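Side-chain contacts in CRISPR protein (Archaeoglobus fulgidus, PDB 4MJK), which probably serves as a Cas5-type subunit of a type I-A Cascade, the RNA-guided surveillance complex of CRISPR immunity: residues L37-E42 against H148-K153; F14-A19 against P33-G38. All coordinates share one frame; numbering follows the deposited sequence.

Interaction 1: L37-E42 against H148-K153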
loop_
_atom_site.group_PDB
_atom_site.type_symbol
_atom_site.label_atom_id
_atom_site.label_comp_id
_atom_site.label_asym_id
_atom_site.label_seq_id
_atom_site.Cartn_x
_atom_site.Cartn_y
_atom_site.Cartn_z
ATOM N N LEU A 37 3.904 -18.780 7.863
ATOM C CA LEU A 37 4.775 -19.706 8.599
ATOM C C LEU A 37 6.248 -19.306 8.509
ATOM O O LEU A 37 6.985 -19.462 9.468
ATOM C CB LEU A 37 4.593 -21.154 8.121
ATOM C CG LEU A 37 3.277 -21.812 8.548
ATOM C CD1 LEU A 37 3.123 -23.166 7.898
ATOM C CD2 LEU A 37 3.167 -21.928 10.079
ATOM N N GLY A 38 6.677 -18.812 7.350
ATOM C CA GLY A 38 8.046 -18.337 7.194
ATOM C C GLY A 38 8.346 -17.169 8.121
ATOM O O GLY A 38 9.467 -17.018 8.602
ATOM N N ALA A 39 7.342 -16.327 8.367
ATOM C CA ALA A 39 7.505 -15.199 9.285
ATOM C C ALA A 39 7.664 -15.685 10.723
ATOM O O ALA A 39 8.501 -15.175 11.467
ATOM C CB ALA A 39 6.333 -14.224 9.170
ATOM N N VAL A 40 6.855 -16.666 11.115
ATOM C CA VAL A 40 7.027 -17.299 12.419
ATOM C C VAL A 40 8.447 -17.875 12.534
ATOM O O VAL A 40 9.152 -17.648 13.523
ATOM C CB VAL A 40 5.992 -18.421 12.653
ATOM C CG1 VAL A 40 6.184 -19.043 14.049
ATOM C CG2 VAL A 40 4.584 -17.885 12.503
ATOM N N ALA A 41 8.864 -18.614 11.510
ATOM C CA ALA A 41 10.184 -19.235 11.503
ATOM C C ALA A 41 11.294 -18.191 11.636
ATOM O O ALA A 41 12.222 -18.363 12.426
ATOM C CB ALA A 41 10.379 -20.065 10.234
ATOM N N GLU A 42 11.197 -17.110 10.864
ATOM C CA GLU A 42 12.162 -16.016 10.968
ATOM C C GLU A 42 12.210 -15.418 12.373
ATOM O O GLU A 42 13.287 -15.089 12.875
ATOM C CB GLU A 42 11.866 -14.900 9.952
ATOM C CG GLU A 42 12.753 -13.665 10.146
ATOM C CD GLU A 42 12.661 -12.639 9.022
ATOM O OE1 GLU A 42 11.696 -12.680 8.231
ATOM O OE2 GLU A 42 13.568 -11.779 8.932
ATOM N N HIS A 148 7.195 -8.826 12.420
ATOM C CA HIS A 148 7.198 -7.443 11.917
ATOM C C HIS A 148 7.023 -7.353 10.405
ATOM O O HIS A 148 6.835 -6.259 9.860
ATOM C CB HIS A 148 8.501 -6.718 12.283
ATOM C CG HIS A 148 8.774 -6.675 13.756
ATOM N ND1 HIS A 148 7.844 -6.231 14.668
ATOM C CD2 HIS A 148 9.869 -7.019 14.470
ATOM C CE1 HIS A 148 8.351 -6.303 15.886
ATOM N NE2 HIS A 148 9.584 -6.780 15.793
ATOM N N ARG A 149 7.115 -8.492 9.726
ATOM C CA ARG A 149 6.796 -8.514 8.309
ATOM C C ARG A 149 6.219 -9.849 7.870
ATOM O O ARG A 149 6.581 -10.900 8.379
ATOM C CB ARG A 149 8.011 -8.149 7.460
ATOM C CG ARG A 149 9.174 -9.088 7.625
ATOM C CD ARG A 149 9.510 -9.710 6.307
ATOM N NE ARG A 149 10.837 -10.315 6.314
ATOM C CZ ARG A 149 11.510 -10.626 5.213
ATOM N NH1 ARG A 149 10.971 -10.389 4.023
ATOM N NH2 ARG A 149 12.712 -11.178 5.305
ATOM N N ILE A 150 5.293 -9.788 6.927
ATOM C CA ILE A 150 4.729 -10.997 6.342
ATOM C C ILE A 150 4.776 -10.826 4.834
ATOM O O ILE A 150 4.007 -10.057 4.263
ATOM C CB ILE A 150 3.292 -11.236 6.831
ATOM C CG1 ILE A 150 3.301 -11.464 8.350
ATOM C CG2 ILE A 150 2.669 -12.437 6.099
ATOM C CD1 ILE A 150 1.926 -11.473 8.990
ATOM N N GLY A 151 5.700 -11.522 4.193
ATOM C CA GLY A 151 5.954 -11.302 2.780
ATOM C C GLY A 151 7.294 -10.612 2.631
ATOM O O GLY A 151 8.233 -10.924 3.361
ATOM N N SER A 152 7.366 -9.669 1.698
ATOM C CA SER A 152 8.586 -8.935 1.382
ATOM C C SER A 152 8.975 -8.005 2.524
ATOM O O SER A 152 8.172 -7.754 3.421
ATOM C CB SER A 152 8.351 -8.067 0.152
ATOM O OG SER A 152 7.489 -6.981 0.485
ATOM N N LYS A 153 10.194 -7.472 2.451
ATOM C CA LYS A 153 10.709 -6.504 3.419
ATOM C C LYS A 153 9.753 -5.332 3.651
ATOM O O LYS A 153 9.631 -4.855 4.769
ATOM C CB LYS A 153 12.047 -5.935 2.932
ATOM C CG LYS A 153 13.154 -6.958 2.727
ATOM C CD LYS A 153 13.843 -7.316 4.035
ATOM C CE LYS A 153 15.035 -8.241 3.795
ATOM N NZ LYS A 153 15.600 -8.777 5.071
#
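Ala39 and Glu42, one turn apart on helix 33-46, meet Arg149 and Ile150 in the loop that leads from helix 141-144 into strand 157-170. The polar half of the contact is a salt bridge at the more solvent-accessible end. Glu42 OE1 lies 3.2 Å from Arg149 NE, but the N-H points well off the line to the oxygen (128°), so the hydrogen bond within the pair is weak. Carboxylate and guanidinium planes stand 70° apart: OE1 approaches the guanidinium obliquely, while OE2 lies at its edge, 3.8 Å from Arg149 NH2. Glu42 runs roughly perpendicular to Arg149. It arrives fully extended, whereas Arg149 has CG wedged between its backbone N and carbonyl carbon (chi1 61°) and bends again at the next bond, which turns the guanidinium back over its own loop. There Arg149 NH1 makes a second weak bond, 2.9 Å to Gly151 O, and Lys153 CD lies over one face of the guanidinium, toward its rim. Helix 33-46 is the first helix of the ferredoxin-like (RRM-type) fold common to Cas5 and other RAMP proteins, and the loop delivers the chain to its fourth strand. With an alanine in place of Glu42, Arg149 would probably lose its carboxylate mate here and its guanidinium would be freer to swing away from the helix. Lys153 NZ, 5.3 Å from Glu42 OE2, is too far for a direct bond but is likely to add some electrostatic pull. Deeper in, the contact comes down to one methyl: Ala39 CB rests against the carbonyl oxygen Arg149 O (3.4 Å) and, more loosely, Ile150 CG1 (4.2 Å). Ile150 also packs on Pro31, Thr35 and Phe36.

Interaction 2: F14-A19 against P33-G38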
loop_
_atom_site.group_PDB
_atom_site.type_symbol
_atom_site.label_atom_id
_atom_site.label_comp_id
_atom_site.label_asym_id
_atom_site.label_seq_id
_atom_site.Cartn_x
_atom_site.Cartn_y
_atom_site.Cartn_z
ATOM N N PHE A 14 0.725 -6.337 1.299
ATOM C CA PHE A 14 1.853 -7.255 1.279
ATOM C C PHE A 14 2.269 -7.596 -0.139
ATOM O O PHE A 14 1.521 -7.375 -1.102
ATOM C CB PHE A 14 1.482 -8.551 2.000
ATOM C CG PHE A 14 0.439 -9.351 1.277
ATOM C CD1 PHE A 14 0.809 -10.356 0.392
ATOM C CD2 PHE A 14 -0.905 -9.063 1.438
ATOM C CE1 PHE A 14 -0.149 -11.081 -0.293
ATOM C CE2 PHE A 14 -1.870 -9.789 0.754
ATOM C CZ PHE A 14 -1.488 -10.797 -0.113
ATOM N N GLN A 15 3.478 -8.136 -0.261
ATOM C CA GLN A 15 3.886 -8.763 -1.496
ATOM C C GLN A 15 4.479 -10.137 -1.212
ATOM O O GLN A 15 5.373 -10.276 -0.356
ATOM C CB GLN A 15 4.893 -7.888 -2.247
ATOM C CG GLN A 15 5.389 -8.563 -3.520
ATOM C CD GLN A 15 6.153 -7.621 -4.427
ATOM O OE1 GLN A 15 6.745 -6.643 -3.972
ATOM N NE2 GLN A 15 6.129 -7.906 -5.720
ATOM N N ALA A 16 3.971 -11.153 -1.913
ATOM C CA ALA A 16 4.537 -12.496 -1.816
ATOM C C ALA A 16 4.921 -12.968 -3.219
ATOM O O ALA A 16 4.065 -13.382 -4.017
ATOM C CB ALA A 16 3.545 -13.456 -1.181
ATOM N N ARG A 17 6.211 -12.903 -3.523
ATOM C CA ARG A 17 6.650 -13.161 -4.889
ATOM C C ARG A 17 6.588 -14.637 -5.315
ATOM O O ARG A 17 6.799 -14.957 -6.486
ATOM C CB ARG A 17 8.009 -12.488 -5.150
ATOM C CG ARG A 17 7.883 -10.960 -5.155
ATOM C CD ARG A 17 9.215 -10.265 -5.296
ATOM N NE ARG A 17 9.876 -10.161 -4.007
ATOM C CZ ARG A 17 10.331 -9.026 -3.494
ATOM N NH1 ARG A 17 10.218 -7.898 -4.187
ATOM N NH2 ARG A 17 10.916 -9.020 -2.295
ATOM N N ILE A 18 6.243 -15.529 -4.384
ATOM C CA ILE A 18 5.953 -16.915 -4.777
ATOM C C ILE A 18 4.734 -17.013 -5.706
ATOM O O ILE A 18 4.443 -18.075 -6.243
ATOM C CB ILE A 18 5.800 -17.898 -3.576
ATOM C CG1 ILE A 18 4.719 -17.423 -2.582
ATOM C CG2 ILE A 18 7.150 -18.095 -2.881
ATOM C CD1 ILE A 18 4.458 -18.430 -1.426
ATOM N N ALA A 19 4.030 -15.901 -5.904
ATOM C CA ALA A 19 3.002 -15.841 -6.931
ATOM C C ALA A 19 3.608 -16.219 -8.288
ATOM O O ALA A 19 2.905 -16.660 -9.188
ATOM C CB ALA A 19 2.393 -14.437 -6.990
ATOM N N PRO A 33 -0.164 -19.205 3.304
ATOM C CA PRO A 33 0.130 -19.781 4.622
ATOM C C PRO A 33 1.613 -20.143 4.815
ATOM O O PRO A 33 2.092 -20.050 5.940
ATOM C CB PRO A 33 -0.781 -21.027 4.687
ATOM C CG PRO A 33 -1.146 -21.328 3.276
ATOM C CD PRO A 33 -1.163 -19.988 2.560
ATOM N N THR A 34 2.335 -20.528 3.766
ATOM C CA THR A 34 3.769 -20.758 3.968
ATOM C C THR A 34 4.500 -19.440 4.218
ATOM O O THR A 34 5.559 -19.421 4.856
ATOM C CB THR A 34 4.451 -21.511 2.821
ATOM O OG1 THR A 34 4.163 -20.871 1.571
ATOM C CG2 THR A 34 3.957 -22.963 2.772
ATOM N N THR A 35 3.933 -18.343 3.714
ATOM C CA THR A 35 4.513 -17.021 3.948
ATOM C C THR A 35 4.355 -16.617 5.416
ATOM O O THR A 35 5.297 -16.118 6.043
ATOM C CB THR A 35 3.922 -15.962 2.990
ATOM O OG1 THR A 35 4.219 -16.341 1.635
ATOM C CG2 THR A 35 4.518 -14.582 3.253
ATOM N N PHE A 36 3.166 -16.851 5.965
ATOM C CA PHE A 36 2.917 -16.610 7.376
ATOM C C PHE A 36 3.807 -17.502 8.230
ATOM O O PHE A 36 4.396 -17.041 9.211
ATOM C CB PHE A 36 1.454 -16.881 7.737
ATOM C CG PHE A 36 1.133 -16.557 9.159
ATOM C CD1 PHE A 36 0.712 -15.278 9.513
ATOM C CD2 PHE A 36 1.302 -17.503 10.155
ATOM C CE1 PHE A 36 0.435 -14.965 10.827
ATOM C CE2 PHE A 36 1.023 -17.192 11.473
ATOM C CZ PHE A 36 0.597 -15.925 11.814
ATOM N N LEU A 37 3.904 -18.780 7.863
ATOM C CA LEU A 37 4.775 -19.706 8.599
ATOM C C LEU A 37 6.248 -19.306 8.509
ATOM O O LEU A 37 6.985 -19.462 9.468
ATOM C CB LEU A 37 4.593 -21.154 8.121
ATOM C CG LEU A 37 3.277 -21.812 8.548
ATOM C CD1 LEU A 37 3.123 -23.166 7.898
ATOM C CD2 LEU A 37 3.167 -21.928 10.079
ATOM N N GLY A 38 6.677 -18.812 7.350
ATOM C CA GLY A 38 8.046 -18.337 7.194
ATOM C C GLY A 38 8.346 -17.169 8.121
ATOM O O GLY A 38 9.467 -17.018 8.602
#
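Van der Waals packing carries the whole contact between Ala16 and Ile18 on one side and Thr34 and Thr35 on the other. Ile18 makes the closest approaches: its terminal methyl CD1 comes to both threonine hydroxyls, 3.7 Å from Thr35 OG1 and 3.9 Å from Thr34 OG1. A chi1 of 56° tucks CG1 in over the backbone of Ile18, and the extended second torsion then carries CD1 out to the helix. Ile18 and Thr35 lie side by side, pointing opposite ways, while Thr34 is crossed at a slant. Ala16 adds a looser touch, with CB 4.1 Å from Thr35 OG1. Leu202 of strand 196-202 packs on both Ile18 and Thr34.

The contact spans the connection between the first strand and first helix of the ferredoxin-like fold: the chain leaves strand 2-10, runs through the short edge strand 13-15 of the separate three-stranded sheet, and loops back to begin helix 33-46.

No hydrogen bond joins the two segments; backbone bonds shape each one. Ala19 N bonds to Ala16 O at 3.1 Å, closing the turn that presents Ile18, whose own carbonyl oxygen has an outside partner in Thr24 OG1. In the helix, Leu37 N takes Pro33 O at 2.9 Å and Gly38 N takes Thr34 O at 2.8 Å, fixing the first turn from which both threonines project.

Overall arrangement
Both contacts use helix 33-46, with centres about 8 Å apart on the same side of the chain's centre. Interaction 2 involves its first turns and interaction 1 continues further along it; residues Leu37 and Gly38 belong to both. Along the chain the order is 14-19, then the helix, then, over a hundred residues later, 148-153. The partners of the helix, 14-19 and 148-153, also meet each other: Ser152 N lies 2.9 Å from Gln15 O, a probable hydrogen bond. Separately, Gly151 N of the loop packs against Thr35 CG2 on the helix. The helix, the connection leading to it and the loop before strand 157-170 thus form one continuous patch of the Cas5 ferredoxin-like domain.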